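Local atomic coordinates of KLLA0F20702p (Kluyveromyces lactis, PDB entry 5Y5A), a protein that is an Est1 subunit of telomerase that probably brings the enzyme to telomeres by binding Cdc13; this chain is its N-terminal part. Residues 40-45 and 88-93; 95-100 and 121-126; 230-235 and 488-493; 455-460 and 539-544; 552-555 and 560-563. All coordinates share one frame; numbering follows the deposited sequence.

Overall arrangement
Interactions 1 and 2 lie close together on one side of the chain's centre and share helix 78-105; their centres are 14 Å apart. Both are buried, but a histidine pair lends polarity to interaction 1, while interaction 2 is wholly apolar. Interaction 3 sits near the middle of the chain, where two loops meet through close packing and two bridging waters beside the bound peptide. Interactions 4 and 5 lie on the other side of the chain's centre from the first two. Interaction 4 is a buried threonine-asparagine bond between helices. Interaction 5 is a more exposed beta hairpin, paired by backbone hydrogen bonds, with aromatic contacts on one face. These two touch through Asn458 and Tyr561.

Interaction 1 (40-45 and 88-93); sequences MIHSKI and HVHYPI
In the N-terminal helical bundle of Est1, helices 33-53 and 78-105 meet through His42 and His90 and, beside them, through Ile41, Ile45 and Val89. NE2 of His42 lies 3.1 Å from NE2 of His90. The two form a hydrogen bond in which either ring could be the donor; its angle of 149° is moderately bent. His42 NE2 comes in at the edge of the His90 ring and in its plane. The rings meet rim to rim, planes at 72°, neither over the face of the other. CG of His90 lies anti to its carbonyl carbon (chi1 -66°), and the end of the ring comes nearer to the facing helix. At its far nitrogen, ND1, His90 is hydrogen-bonded to Tyr134 OH on helix 113-144, and this fixes the ring from both ends. Segments 40-45 and 88-93 run roughly antiparallel, their axes 12.0 Å apart at closest. Val89 CG2 does the apolar touching. It lies 4.1 Å from Ile41 CG2, as the two side chains slide past each other, and 4.2 Å from Ile45 CD1, which it meets tip to tip. Helix 7-21 closes one side of this patch, with Phe15 on Ile41 and Leu19 on Val89. Leu133 packs on both histidines.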
# COMPACT_ATOMS: atom_id res chain seq x y z
N MET A 40 -32.42 1.71 17.39
CA MET A 40 -32.76 0.41 17.93
C MET A 40 -31.75 -0.64 17.50
O MET A 40 -31.30 -1.46 18.31
CB MET A 40 -34.17 0.00 17.49
CG MET A 40 -35.27 0.88 18.06
SD MET A 40 -35.30 0.86 19.87
CE MET A 40 -35.79 -0.83 20.16
N ILE A 41 -31.37 -0.60 16.22
CA ILE A 41 -30.42 -1.57 15.68
C ILE A 41 -29.03 -1.34 16.26
O ILE A 41 -28.34 -2.30 16.61
CB ILE A 41 -30.38 -1.48 14.13
CG1 ILE A 41 -31.73 -1.91 13.55
CG2 ILE A 41 -29.25 -2.34 13.57
CD1 ILE A 41 -31.85 -1.75 12.06
N HIS A 42 -28.64 -0.08 16.39
CA HIS A 42 -27.37 0.27 17.03
C HIS A 42 -27.33 -0.24 18.47
O HIS A 42 -26.29 -0.70 18.95
CB HIS A 42 -27.15 1.78 17.01
CG HIS A 42 -26.48 2.28 15.77
ND1 HIS A 42 -25.94 3.55 15.67
CD2 HIS A 42 -26.27 1.68 14.57
CE1 HIS A 42 -25.43 3.71 14.46
NE2 HIS A 42 -25.61 2.59 13.78
N SER A 43 -28.46 -0.15 19.15
CA SER A 43 -28.55 -0.57 20.55
C SER A 43 -28.33 -2.07 20.70
O SER A 43 -27.72 -2.52 21.66
CB SER A 43 -29.91 -0.18 21.14
OG SER A 43 -30.09 -0.77 22.41
N LYS A 44 -28.85 -2.84 19.75
CA LYS A 44 -28.69 -4.29 19.78
C LYS A 44 -27.25 -4.68 19.46
O LYS A 44 -26.69 -5.58 20.08
CB LYS A 44 -29.63 -4.97 18.79
CG LYS A 44 -31.09 -4.91 19.19
CD LYS A 44 -31.94 -5.77 18.27
CE LYS A 44 -33.38 -5.81 18.74
NZ LYS A 44 -34.22 -6.70 17.89
N ILE A 45 -26.67 -3.99 18.48
CA ILE A 45 -25.32 -4.29 18.04
C ILE A 45 -24.31 -3.98 19.14
O ILE A 45 -23.43 -4.79 19.43
CB ILE A 45 -24.97 -3.51 16.76
CG1 ILE A 45 -25.86 -3.97 15.60
CG2 ILE A 45 -23.50 -3.66 16.41
CD1 ILE A 45 -25.56 -3.27 14.29
N HIS A 88 -24.53 -4.83 6.24
CA HIS A 88 -25.99 -4.96 6.27
C HIS A 88 -26.71 -3.72 6.80
O HIS A 88 -27.90 -3.53 6.54
CB HIS A 88 -26.37 -6.17 7.11
CG HIS A 88 -25.90 -7.47 6.54
ND1 HIS A 88 -26.49 -8.06 5.44
CD2 HIS A 88 -24.89 -8.29 6.91
CE1 HIS A 88 -25.87 -9.19 5.16
NE2 HIS A 88 -24.89 -9.35 6.03
N VAL A 89 -26.00 -2.89 7.55
CA VAL A 89 -26.62 -1.72 8.16
C VAL A 89 -26.11 -0.42 7.57
O VAL A 89 -26.89 0.40 7.09
CB VAL A 89 -26.40 -1.70 9.68
CG1 VAL A 89 -27.08 -0.49 10.29
CG2 VAL A 89 -26.89 -2.98 10.32
N HIS A 90 -24.81 -0.20 7.66
CA HIS A 90 -24.23 1.04 7.21
C HIS A 90 -24.03 1.19 5.73
O HIS A 90 -24.42 2.18 5.16
CB HIS A 90 -22.92 1.29 7.91
CG HIS A 90 -23.06 1.52 9.37
ND1 HIS A 90 -21.99 1.55 10.23
CD2 HIS A 90 -24.16 1.74 10.13
CE1 HIS A 90 -22.42 1.77 11.45
NE2 HIS A 90 -23.73 1.89 11.42
N TYR A 91 -23.40 0.22 5.10
CA TYR A 91 -23.19 0.32 3.66
C TYR A 91 -24.49 0.56 2.87
O TYR A 91 -24.50 1.41 1.98
CB TYR A 91 -22.49 -0.93 3.10
CG TYR A 91 -22.33 -0.84 1.60
CD1 TYR A 91 -21.31 -0.09 1.03
CD2 TYR A 91 -23.22 -1.49 0.74
CE1 TYR A 91 -21.17 0.01 -0.34
CE2 TYR A 91 -23.09 -1.39 -0.63
CZ TYR A 91 -22.06 -0.65 -1.17
OH TYR A 91 -21.93 -0.56 -2.53
N PRO A 92 -25.56 -0.20 3.17
CA PRO A 92 -26.78 0.05 2.38
C PRO A 92 -27.35 1.45 2.56
O PRO A 92 -27.94 1.99 1.62
CB PRO A 92 -27.76 -1.01 2.90
CG PRO A 92 -27.24 -1.39 4.23
CD PRO A 92 -25.76 -1.32 4.10
N ILE A 93 -27.17 2.03 3.74
CA ILE A 93 -27.57 3.42 3.97
C ILE A 93 -26.71 4.36 3.12
O ILE A 93 -27.24 5.19 2.38
CB ILE A 93 -27.44 3.82 5.44
CG1 ILE A 93 -28.40 3.01 6.31
CG2 ILE A 93 -27.71 5.31 5.61
CD1 ILE A 93 -28.24 3.27 7.80

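Interaction 2 (95-100 and 121-126); sequences KYFQNW and SILQKI
The ring of Phe97 has Leu123 over one face and Ile122 at its edge. Leu123 CD1 stands 3.8 Å above the ring plane, offset toward the rim, in a CH-pi contact. CB of the same leucine comes closer, 3.5 Å from Phe97 CE2. Ile122 CG2 lies near the ring plane, 4.4 Å from Phe97 CZ. Ile126 CD1 approaches Phe97 CZ obliquely at 4.1 Å. CG of Phe97 is anti to its carbonyl carbon (chi1 -78°), which turns the ring toward Leu123. Met205 of helix 179-206 packs on both Phe97 and Leu123. With an alanine in place of Phe97, a gap would probably open between the helices, and Leu123 and Ile126 would lose their shared partner. Leu119 also touches Phe97, so the ring enters a socket of Leu119, Ile122, Leu123 and Ile126. Segments 95-100 and 121-126 run at 167°. This is knobs-into-holes packing between the antiparallel helices 78-105 and 113-144, an alpha-helical hairpin in keeping with the TPR clan of this family.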
# COMPACT_ATOMS: atom_id res chain seq x y z
N LYS A 95 -24.93 3.78 0.52
CA LYS A 95 -25.18 3.56 -0.90
C LYS A 95 -26.38 4.36 -1.38
O LYS A 95 -26.35 4.95 -2.46
CB LYS A 95 -25.39 2.07 -1.17
CG LYS A 95 -25.56 1.72 -2.64
CD LYS A 95 -25.52 0.21 -2.86
CE LYS A 95 -25.90 -0.16 -4.28
NZ LYS A 95 -26.02 -1.63 -4.45
N TYR A 96 -27.44 4.40 -0.57
CA TYR A 96 -28.66 5.11 -0.93
C TYR A 96 -28.42 6.60 -1.07
O TYR A 96 -28.99 7.25 -1.94
CB TYR A 96 -29.77 4.84 0.10
CG TYR A 96 -31.05 5.60 -0.17
CD1 TYR A 96 -31.98 5.13 -1.09
CD2 TYR A 96 -31.34 6.79 0.50
CE1 TYR A 96 -33.16 5.82 -1.34
CE2 TYR A 96 -32.52 7.48 0.26
CZ TYR A 96 -33.42 7.00 -0.67
OH TYR A 96 -34.59 7.68 -0.91
N PHE A 97 -27.59 7.15 -0.18
CA PHE A 97 -27.22 8.55 -0.26
C PHE A 97 -26.36 8.84 -1.49
O PHE A 97 -26.42 9.94 -2.05
CB PHE A 97 -26.47 8.97 1.01
CG PHE A 97 -27.38 9.22 2.18
CD1 PHE A 97 -27.95 8.16 2.86
CD2 PHE A 97 -27.66 10.51 2.59
CE1 PHE A 97 -28.79 8.39 3.94
CE2 PHE A 97 -28.49 10.74 3.66
CZ PHE A 97 -29.06 9.68 4.34
N GLN A 98 -25.64 7.84 -1.95
CA GLN A 98 -24.82 7.98 -3.13
C GLN A 98 -25.74 8.06 -4.33
O GLN A 98 -25.72 9.02 -5.06
CB GLN A 98 -23.88 6.78 -3.26
CG GLN A 98 -22.89 6.88 -4.39
CD GLN A 98 -21.89 7.99 -4.20
OE1 GLN A 98 -21.08 7.95 -3.29
NE2 GLN A 98 -21.93 8.99 -5.06
N ASN A 99 -26.55 7.03 -4.50
CA ASN A 99 -27.52 6.99 -5.60
C ASN A 99 -28.32 8.27 -5.70
O ASN A 99 -28.54 8.80 -6.79
CB ASN A 99 -28.48 5.81 -5.42
CG ASN A 99 -27.78 4.47 -5.54
OD1 ASN A 99 -26.56 4.38 -5.38
ND2 ASN A 99 -28.55 3.43 -5.82
N TRP A 100 -28.75 8.75 -4.55
CA TRP A 100 -29.54 9.96 -4.49
C TRP A 100 -28.70 11.18 -4.86
O TRP A 100 -29.16 12.05 -5.60
CB TRP A 100 -30.15 10.13 -3.10
CG TRP A 100 -31.58 10.54 -3.13
CD1 TRP A 100 -32.67 9.73 -2.95
CD2 TRP A 100 -32.08 11.85 -3.37
NE1 TRP A 100 -33.82 10.47 -3.06
CE2 TRP A 100 -33.49 11.77 -3.32
CE3 TRP A 100 -31.48 13.09 -3.63
CZ2 TRP A 100 -34.29 12.88 -3.51
CZ3 TRP A 100 -32.28 14.18 -3.82
CH2 TRP A 100 -33.67 14.07 -3.76
N SER A 121 -29.13 17.34 4.98
CA SER A 121 -29.70 17.62 6.28
C SER A 121 -30.07 16.33 7.01
O SER A 121 -29.77 16.17 8.19
CB SER A 121 -30.93 18.52 6.16
OG SER A 121 -31.51 18.73 7.43
N ILE A 122 -30.73 15.42 6.30
CA ILE A 122 -31.09 14.13 6.88
C ILE A 122 -29.83 13.29 7.14
O ILE A 122 -29.80 12.47 8.06
CB ILE A 122 -32.07 13.34 5.97
CG1 ILE A 122 -33.43 14.05 5.88
CG2 ILE A 122 -32.26 11.92 6.47
CD1 ILE A 122 -34.35 13.50 4.81
N LEU A 123 -28.79 13.51 6.35
CA LEU A 123 -27.54 12.78 6.53
C LEU A 123 -26.89 13.15 7.86
O LEU A 123 -26.38 12.28 8.58
CB LEU A 123 -26.56 13.07 5.39
CG LEU A 123 -25.15 12.51 5.63
CD1 LEU A 123 -25.18 10.99 5.67
CD2 LEU A 123 -24.17 13.02 4.59
N GLN A 124 -26.94 14.43 8.19
CA GLN A 124 -26.30 14.92 9.40
C GLN A 124 -27.12 14.55 10.63
O GLN A 124 -26.66 14.74 11.76
CB GLN A 124 -26.11 16.44 9.32
CG GLN A 124 -25.06 16.85 8.29
CD GLN A 124 -25.04 18.35 8.03
OE1 GLN A 124 -25.99 19.07 8.37
NE2 GLN A 124 -23.96 18.83 7.42
N LYS A 125 -28.32 14.03 10.41
CA LYS A 125 -29.12 13.47 11.50
C LYS A 125 -28.64 12.07 11.85
O LYS A 125 -28.75 11.63 13.00
CB LYS A 125 -30.61 13.41 11.11
CG LYS A 125 -31.25 14.75 10.81
CD LYS A 125 -32.75 14.58 10.56
CE LYS A 125 -33.41 15.90 10.18
NZ LYS A 125 -34.87 15.71 9.95
N ILE A 126 -28.09 11.37 10.86
CA ILE A 126 -27.75 9.96 10.99
C ILE A 126 -26.27 9.71 11.25
O ILE A 126 -25.91 8.85 12.06
CB ILE A 126 -28.16 9.19 9.72
CG1 ILE A 126 -29.68 9.18 9.55
CG2 ILE A 126 -27.62 7.77 9.75
CD1 ILE A 126 -30.15 8.67 8.20

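Interaction 3 (230-235 and 488-493); sequences IVPSVG and LKEFGP
Pro232 and Ser233 lie against Lys489 and Glu490, with the proline ring set obliquely across the roots of both facing side chains. Pro232 CG touches Glu490 CG at 3.8 Å and Lys489 CB at 3.9 Å. The Glu490 chain starts beside its own backbone N (chi1 -54°), which puts Glu490 CG 3.4 Å from Ser233 N. A bend at chi2 (-77°) then lays the carboxylate along the serine, with Glu490 CD 3.7 Å from Ser233 CB. No direct hydrogen bond crosses here, but two waters bridge the polar atoms. One water gives hydrogens to Pro232 O at 3.0 Å and to Lys489 O at 2.9 Å. The other accepts from Ser233 N at 3.0 Å and donates to Glu490 OE2 at 2.7 Å. The contact thus joins two beta turns, a type I turn from Val231 to Val234 and a type II turn from Leu488 to Phe491, inside the Est1 DNA/RNA binding domain. Glu490, with its positive phi, takes the third place of the type II turn. Its OE1 forms a salt bridge with Arg265. Ser233 OG is hydrogen-bonded to the backbone of the bound peptide, presumably from Cdc13. Lys489 NZ is hydrogen-bonded to Leu516 O, and the lysine makes a cation-pi contact with an aromatic side chain of that peptide.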
# COMPACT_ATOMS: atom_id res chain seq x y z
N ILE A 230 -1.77 -0.61 12.48
CA ILE A 230 -1.93 -1.67 13.49
C ILE A 230 -2.11 -3.08 12.91
O ILE A 230 -1.77 -4.06 13.57
CB ILE A 230 -3.10 -1.36 14.45
CG1 ILE A 230 -4.44 -1.31 13.70
CG2 ILE A 230 -2.86 -0.06 15.19
CD1 ILE A 230 -5.65 -1.19 14.63
N VAL A 231 -2.67 -3.19 11.70
CA VAL A 231 -2.78 -4.48 11.01
C VAL A 231 -2.52 -4.30 9.51
O VAL A 231 -3.46 -4.30 8.70
CB VAL A 231 -4.16 -5.15 11.18
CG1 VAL A 231 -4.09 -6.59 10.71
CG2 VAL A 231 -4.64 -5.09 12.62
N PRO A 232 -1.25 -4.15 9.13
CA PRO A 232 -0.92 -3.85 7.73
C PRO A 232 -1.26 -4.97 6.76
O PRO A 232 -1.29 -4.73 5.55
CB PRO A 232 0.59 -3.59 7.79
CG PRO A 232 1.06 -4.33 9.01
CD PRO A 232 -0.06 -4.20 10.00
N SER A 233 -1.52 -6.18 7.26
CA SER A 233 -1.88 -7.29 6.37
C SER A 233 -3.22 -7.10 5.66
O SER A 233 -3.47 -7.73 4.62
CB SER A 233 -1.92 -8.60 7.15
OG SER A 233 -3.09 -8.66 7.95
N VAL A 234 -4.08 -6.25 6.21
CA VAL A 234 -5.44 -6.13 5.69
C VAL A 234 -5.48 -5.23 4.46
O VAL A 234 -5.28 -4.01 4.55
CB VAL A 234 -6.40 -5.61 6.78
CG1 VAL A 234 -7.74 -5.19 6.19
CG2 VAL A 234 -6.61 -6.68 7.84
N GLY A 235 -5.73 -5.85 3.31
CA GLY A 235 -5.75 -5.16 2.04
C GLY A 235 -6.82 -4.08 1.95
O GLY A 235 -6.60 -3.05 1.30
N LEU A 488 6.39 -1.35 3.86
CA LEU A 488 6.17 -2.60 3.14
C LEU A 488 5.79 -3.81 4.01
O LEU A 488 5.83 -4.96 3.54
CB LEU A 488 7.43 -2.93 2.33
CG LEU A 488 7.72 -1.94 1.20
CD1 LEU A 488 8.91 -2.40 0.36
CD2 LEU A 488 6.50 -1.78 0.32
N LYS A 489 5.45 -3.57 5.28
CA LYS A 489 5.04 -4.68 6.15
C LYS A 489 3.85 -5.41 5.53
O LYS A 489 2.90 -4.77 5.09
CB LYS A 489 4.69 -4.17 7.55
CG LYS A 489 5.88 -3.64 8.31
CD LYS A 489 5.49 -2.85 9.55
CE LYS A 489 5.11 -3.76 10.69
NZ LYS A 489 5.08 -3.01 11.98
N GLU A 490 3.95 -6.74 5.45
CA GLU A 490 2.92 -7.63 4.88
C GLU A 490 2.73 -7.51 3.36
O GLU A 490 1.76 -8.05 2.81
CB GLU A 490 1.57 -7.40 5.57
CG GLU A 490 1.63 -7.51 7.08
CD GLU A 490 1.69 -8.95 7.60
OE1 GLU A 490 2.16 -9.86 6.87
OE2 GLU A 490 1.26 -9.17 8.75
N PHE A 491 3.65 -6.82 2.70
CA PHE A 491 3.70 -6.77 1.24
C PHE A 491 4.17 -8.11 0.69
O PHE A 491 5.30 -8.52 0.94
CB PHE A 491 4.65 -5.65 0.79
CG PHE A 491 4.62 -5.35 -0.69
CD1 PHE A 491 3.42 -5.09 -1.34
CD2 PHE A 491 5.81 -5.26 -1.40
CE1 PHE A 491 3.41 -4.77 -2.70
CE2 PHE A 491 5.80 -4.94 -2.75
CZ PHE A 491 4.59 -4.70 -3.40
N GLY A 492 3.30 -8.80 -0.05
CA GLY A 492 3.60 -10.13 -0.55
C GLY A 492 4.86 -10.31 -1.40
O GLY A 492 5.61 -11.26 -1.18
N PRO A 493 5.11 -9.42 -2.37
CA PRO A 493 6.27 -9.66 -3.23
C PRO A 493 7.63 -9.67 -2.52
O PRO A 493 8.57 -10.25 -3.04
CB PRO A 493 6.20 -8.50 -4.22
CG PRO A 493 4.73 -8.23 -4.33
CD PRO A 493 4.22 -8.38 -2.93
O HOH W 1 0.71 -4.50 3.26
O HOH W 2 -0.66 -7.59 9.81

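Interaction 4 (455-460 and 539-544); sequences NLTNEL and YSNKKF
Asn541 reaches across to Thr457, and CB, CG and ND2 of its side chain meet the threonine in turn. CB of Asn541 lies 3.3 Å from Thr457 OG1 and 4.0 Å from Thr457 CG2. CG of Asn541 is 3.5 Å from the same OG1. At the tip, Asn541 ND2 donates a hydrogen bond to Thr457 OG1 at 3.0 Å. The bond is bent, with an N-H...O angle of 136°, and the oxygen sits 26° out of the amide plane. The two side chains slide past each other in opposite directions, which is why OG1 lies beside the asparagine stem as well as its tip. A chi1 of -50° sets Thr457 OG1 beside its own backbone N, where it also reaches Met453 O one turn earlier. The hydroxyl thus donates within its helix and accepts from the other, and two bonds grip this buried oxygen. With a valine in place of Thr457, ND2 of Asn541 would probably be left without its acceptor across the interface. Met430 of helix 421-433 and Met453 pack on Asn541, while Tyr561 packs on Thr457. This is a buried polar pair between two packed helices, with Leu456 and Leu460 beside it, and it joins helix 447-462 to helix 526-546.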
# COMPACT_ATOMS: atom_id res chain seq x y z
N ASN A 455 28.63 -1.52 -10.13
CA ASN A 455 29.01 -0.11 -9.98
C ASN A 455 28.60 0.45 -8.63
O ASN A 455 29.38 1.14 -7.97
CB ASN A 455 28.39 0.75 -11.09
CG ASN A 455 28.94 0.44 -12.45
OD1 ASN A 455 30.02 -0.15 -12.57
ND2 ASN A 455 28.21 0.82 -13.49
N LEU A 456 27.37 0.14 -8.22
CA LEU A 456 26.85 0.61 -6.94
C LEU A 456 27.63 -0.03 -5.79
O LEU A 456 28.05 0.66 -4.87
CB LEU A 456 25.35 0.29 -6.81
CG LEU A 456 24.74 0.87 -5.53
CD1 LEU A 456 24.92 2.39 -5.52
CD2 LEU A 456 23.27 0.49 -5.40
N THR A 457 27.81 -1.34 -5.86
CA THR A 457 28.51 -2.06 -4.81
C THR A 457 29.94 -1.53 -4.68
O THR A 457 30.42 -1.32 -3.57
CB THR A 457 28.51 -3.58 -5.06
OG1 THR A 457 27.17 -4.01 -5.33
CG2 THR A 457 29.02 -4.34 -3.85
N ASN A 458 30.60 -1.29 -5.81
CA ASN A 458 31.97 -0.76 -5.78
C ASN A 458 32.04 0.63 -5.14
O ASN A 458 33.01 0.93 -4.43
CB ASN A 458 32.58 -0.70 -7.20
CG ASN A 458 33.05 -2.07 -7.70
OD1 ASN A 458 33.21 -3.00 -6.91
ND2 ASN A 458 33.29 -2.19 -9.00
N GLU A 459 31.04 1.47 -5.39
CA GLU A 459 31.00 2.79 -4.74
C GLU A 459 30.77 2.62 -3.24
O GLU A 459 31.35 3.34 -2.42
CB GLU A 459 29.89 3.68 -5.32
CG GLU A 459 30.08 4.05 -6.79
CD GLU A 459 31.34 4.87 -7.02
OE1 GLU A 459 31.98 4.68 -8.08
OE2 GLU A 459 31.69 5.69 -6.15
N LEU A 460 29.92 1.68 -2.87
CA LEU A 460 29.65 1.43 -1.46
C LEU A 460 30.90 0.92 -0.75
O LEU A 460 31.24 1.40 0.33
CB LEU A 460 28.49 0.45 -1.31
CG LEU A 460 27.17 1.03 -1.84
CD1 LEU A 460 26.01 0.08 -1.66
CD2 LEU A 460 26.89 2.37 -1.19
N TYR A 539 26.24 -6.44 1.83
CA TYR A 539 26.02 -7.85 2.14
C TYR A 539 25.08 -8.54 1.14
O TYR A 539 25.37 -9.63 0.65
CB TYR A 539 25.46 -8.00 3.55
CG TYR A 539 25.12 -9.42 3.92
CD1 TYR A 539 26.11 -10.32 4.30
CD2 TYR A 539 23.81 -9.87 3.90
CE1 TYR A 539 25.81 -11.62 4.64
CE2 TYR A 539 23.49 -11.18 4.24
CZ TYR A 539 24.50 -12.04 4.61
OH TYR A 539 24.20 -13.35 4.95
N SER A 540 23.96 -7.91 0.85
CA SER A 540 23.00 -8.50 -0.07
C SER A 540 23.58 -8.54 -1.48
O SER A 540 23.44 -9.53 -2.19
CB SER A 540 21.68 -7.73 -0.05
OG SER A 540 21.05 -7.87 1.21
N ASN A 541 24.23 -7.46 -1.88
CA ASN A 541 24.81 -7.40 -3.21
C ASN A 541 25.90 -8.44 -3.41
O ASN A 541 25.99 -9.06 -4.47
CB ASN A 541 25.34 -5.99 -3.50
CG ASN A 541 24.22 -4.97 -3.62
OD1 ASN A 541 23.05 -5.33 -3.48
ND2 ASN A 541 24.57 -3.71 -3.87
N LYS A 542 26.73 -8.65 -2.40
CA LYS A 542 27.74 -9.69 -2.51
C LYS A 542 27.12 -11.09 -2.65
O LYS A 542 27.60 -11.92 -3.43
CB LYS A 542 28.70 -9.65 -1.32
CG LYS A 542 29.63 -8.45 -1.33
CD LYS A 542 30.87 -8.71 -0.49
CE LYS A 542 31.76 -7.47 -0.43
NZ LYS A 542 33.15 -7.80 -0.01
N LYS A 543 26.03 -11.35 -1.92
CA LYS A 543 25.38 -12.66 -2.01
C LYS A 543 24.79 -12.82 -3.40
O LYS A 543 24.87 -13.89 -4.00
CB LYS A 543 24.29 -12.83 -0.95
CG LYS A 543 24.78 -12.81 0.49
CD LYS A 543 25.71 -13.97 0.81
CE LYS A 543 24.96 -15.28 0.95
NZ LYS A 543 25.88 -16.38 1.36
N PHE A 544 24.19 -11.74 -3.91
CA PHE A 544 23.59 -11.78 -5.24
C PHE A 544 24.61 -12.04 -6.33
O PHE A 544 24.38 -12.82 -7.25
CB PHE A 544 22.87 -10.47 -5.54
CG PHE A 544 22.44 -10.35 -6.97
CD1 PHE A 544 21.32 -11.03 -7.42
CD2 PHE A 544 23.15 -9.58 -7.87
CE1 PHE A 544 20.92 -10.94 -8.74
CE2 PHE A 544 22.75 -9.48 -9.19
CZ PHE A 544 21.63 -10.16 -9.63

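Interaction 5 (552-555 and 560-563); sequences FKLD and RYVH
Strands 552-555 and 560-563 pair antiparallel, with Lys553-Val562 and Asp555-Arg560 as the hydrogen-bonded pairs. Lys553 N donates to Val562 O at 3.0 Å, and Val562 N returns a bond to Lys553 O at 2.9 Å. Asp555 N reaches Arg560 O at 2.8 Å, while the bond from Arg560 N to Asp555 O is weak. The non-hydrogen-bonded pairs carry the aromatic contacts. The edge of His563 points at the ring face of Phe552, with planes at 71°, and His563 CD2 stands 3.8 Å above the centre of that ring. On the sheet face that carries Phe552 and His563, Leu554 CD1 sits over the Tyr561 ring, 4.1 Å from its centroid, in a CH-pi contact; CG of Leu554 anti to the backbone N (chi1 -172°) places it there. The two strands form a beta hairpin at the C-terminal end of a mainly helical chain. Asp555 OD1 accepts from Glu557 N and Lys558 N in the connecting loop. Tyr561 N is hydrogen-bonded to Asn458 OD1 of helix 447-462.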
# COMPACT_ATOMS: atom_id res chain seq x y z
N PHE A 552 30.89 -11.24 -13.76
CA PHE A 552 31.42 -10.33 -12.75
C PHE A 552 31.96 -11.11 -11.53
O PHE A 552 31.33 -12.06 -11.06
CB PHE A 552 30.35 -9.32 -12.32
CG PHE A 552 29.95 -8.37 -13.42
CD1 PHE A 552 30.72 -7.26 -13.72
CD2 PHE A 552 28.79 -8.60 -14.16
CE1 PHE A 552 30.36 -6.40 -14.74
CE2 PHE A 552 28.42 -7.73 -15.17
CZ PHE A 552 29.20 -6.64 -15.46
N LYS A 553 33.12 -10.68 -11.05
CA LYS A 553 33.84 -11.39 -9.99
C LYS A 553 34.59 -10.39 -9.12
O LYS A 553 34.94 -9.30 -9.59
CB LYS A 553 34.83 -12.41 -10.57
CG LYS A 553 34.20 -13.52 -11.42
CD LYS A 553 33.83 -14.73 -10.57
CE LYS A 553 33.21 -15.84 -11.42
NZ LYS A 553 31.93 -15.40 -12.05
N LEU A 554 34.88 -10.78 -7.89
CA LEU A 554 35.67 -9.94 -6.99
C LEU A 554 37.16 -10.09 -7.26
O LEU A 554 37.73 -11.16 -7.08
CB LEU A 554 35.37 -10.29 -5.54
CG LEU A 554 35.98 -9.39 -4.47
CD1 LEU A 554 35.45 -7.97 -4.60
CD2 LEU A 554 35.70 -9.94 -3.09
N ASP A 555 37.80 -9.00 -7.69
CA ASP A 555 39.25 -8.93 -7.80
C ASP A 555 39.79 -8.80 -6.38
O ASP A 555 39.58 -7.79 -5.73
CB ASP A 555 39.66 -7.73 -8.67
CG ASP A 555 41.15 -7.60 -8.86
OD1 ASP A 555 41.94 -7.98 -7.97
OD2 ASP A 555 41.55 -7.07 -9.92
N ARG A 560 37.54 -5.15 -5.37
CA ARG A 560 36.39 -4.60 -6.07
C ARG A 560 35.90 -5.57 -7.14
O ARG A 560 36.66 -6.45 -7.57
CB ARG A 560 36.74 -3.25 -6.71
CG ARG A 560 37.21 -2.17 -5.74
CD ARG A 560 36.10 -1.71 -4.80
NE ARG A 560 36.51 -0.58 -3.97
CZ ARG A 560 37.05 -0.69 -2.76
NH1 ARG A 560 37.25 -1.88 -2.22
NH2 ARG A 560 37.39 0.40 -2.08
N TYR A 561 34.65 -5.41 -7.57
CA TYR A 561 34.09 -6.24 -8.62
C TYR A 561 34.52 -5.75 -10.00
O TYR A 561 34.46 -4.56 -10.30
CB TYR A 561 32.55 -6.30 -8.51
CG TYR A 561 32.10 -7.17 -7.36
CD1 TYR A 561 31.96 -8.54 -7.51
CD2 TYR A 561 31.88 -6.63 -6.10
CE1 TYR A 561 31.59 -9.35 -6.45
CE2 TYR A 561 31.51 -7.43 -5.04
CZ TYR A 561 31.37 -8.78 -5.22
OH TYR A 561 31.00 -9.58 -4.16
N VAL A 562 34.99 -6.69 -10.82
CA VAL A 562 35.41 -6.41 -12.19
C VAL A 562 34.70 -7.40 -13.12
O VAL A 562 34.17 -8.42 -12.68
CB VAL A 562 36.95 -6.56 -12.38
CG1 VAL A 562 37.74 -5.54 -11.55
CG2 VAL A 562 37.39 -7.98 -12.05
N HIS A 563 34.72 -7.11 -14.42
CA HIS A 563 34.18 -8.05 -15.38
C HIS A 563 35.27 -8.99 -15.89
O HIS A 563 36.37 -8.55 -16.21
CB HIS A 563 33.53 -7.33 -16.56
CG HIS A 563 32.84 -8.26 -17.50
ND1 HIS A 563 33.42 -8.70 -18.68
CD2 HIS A 563 31.64 -8.88 -17.42
CE1 HIS A 563 32.59 -9.53 -19.29
NE2 HIS A 563 31.51 -9.66 -18.55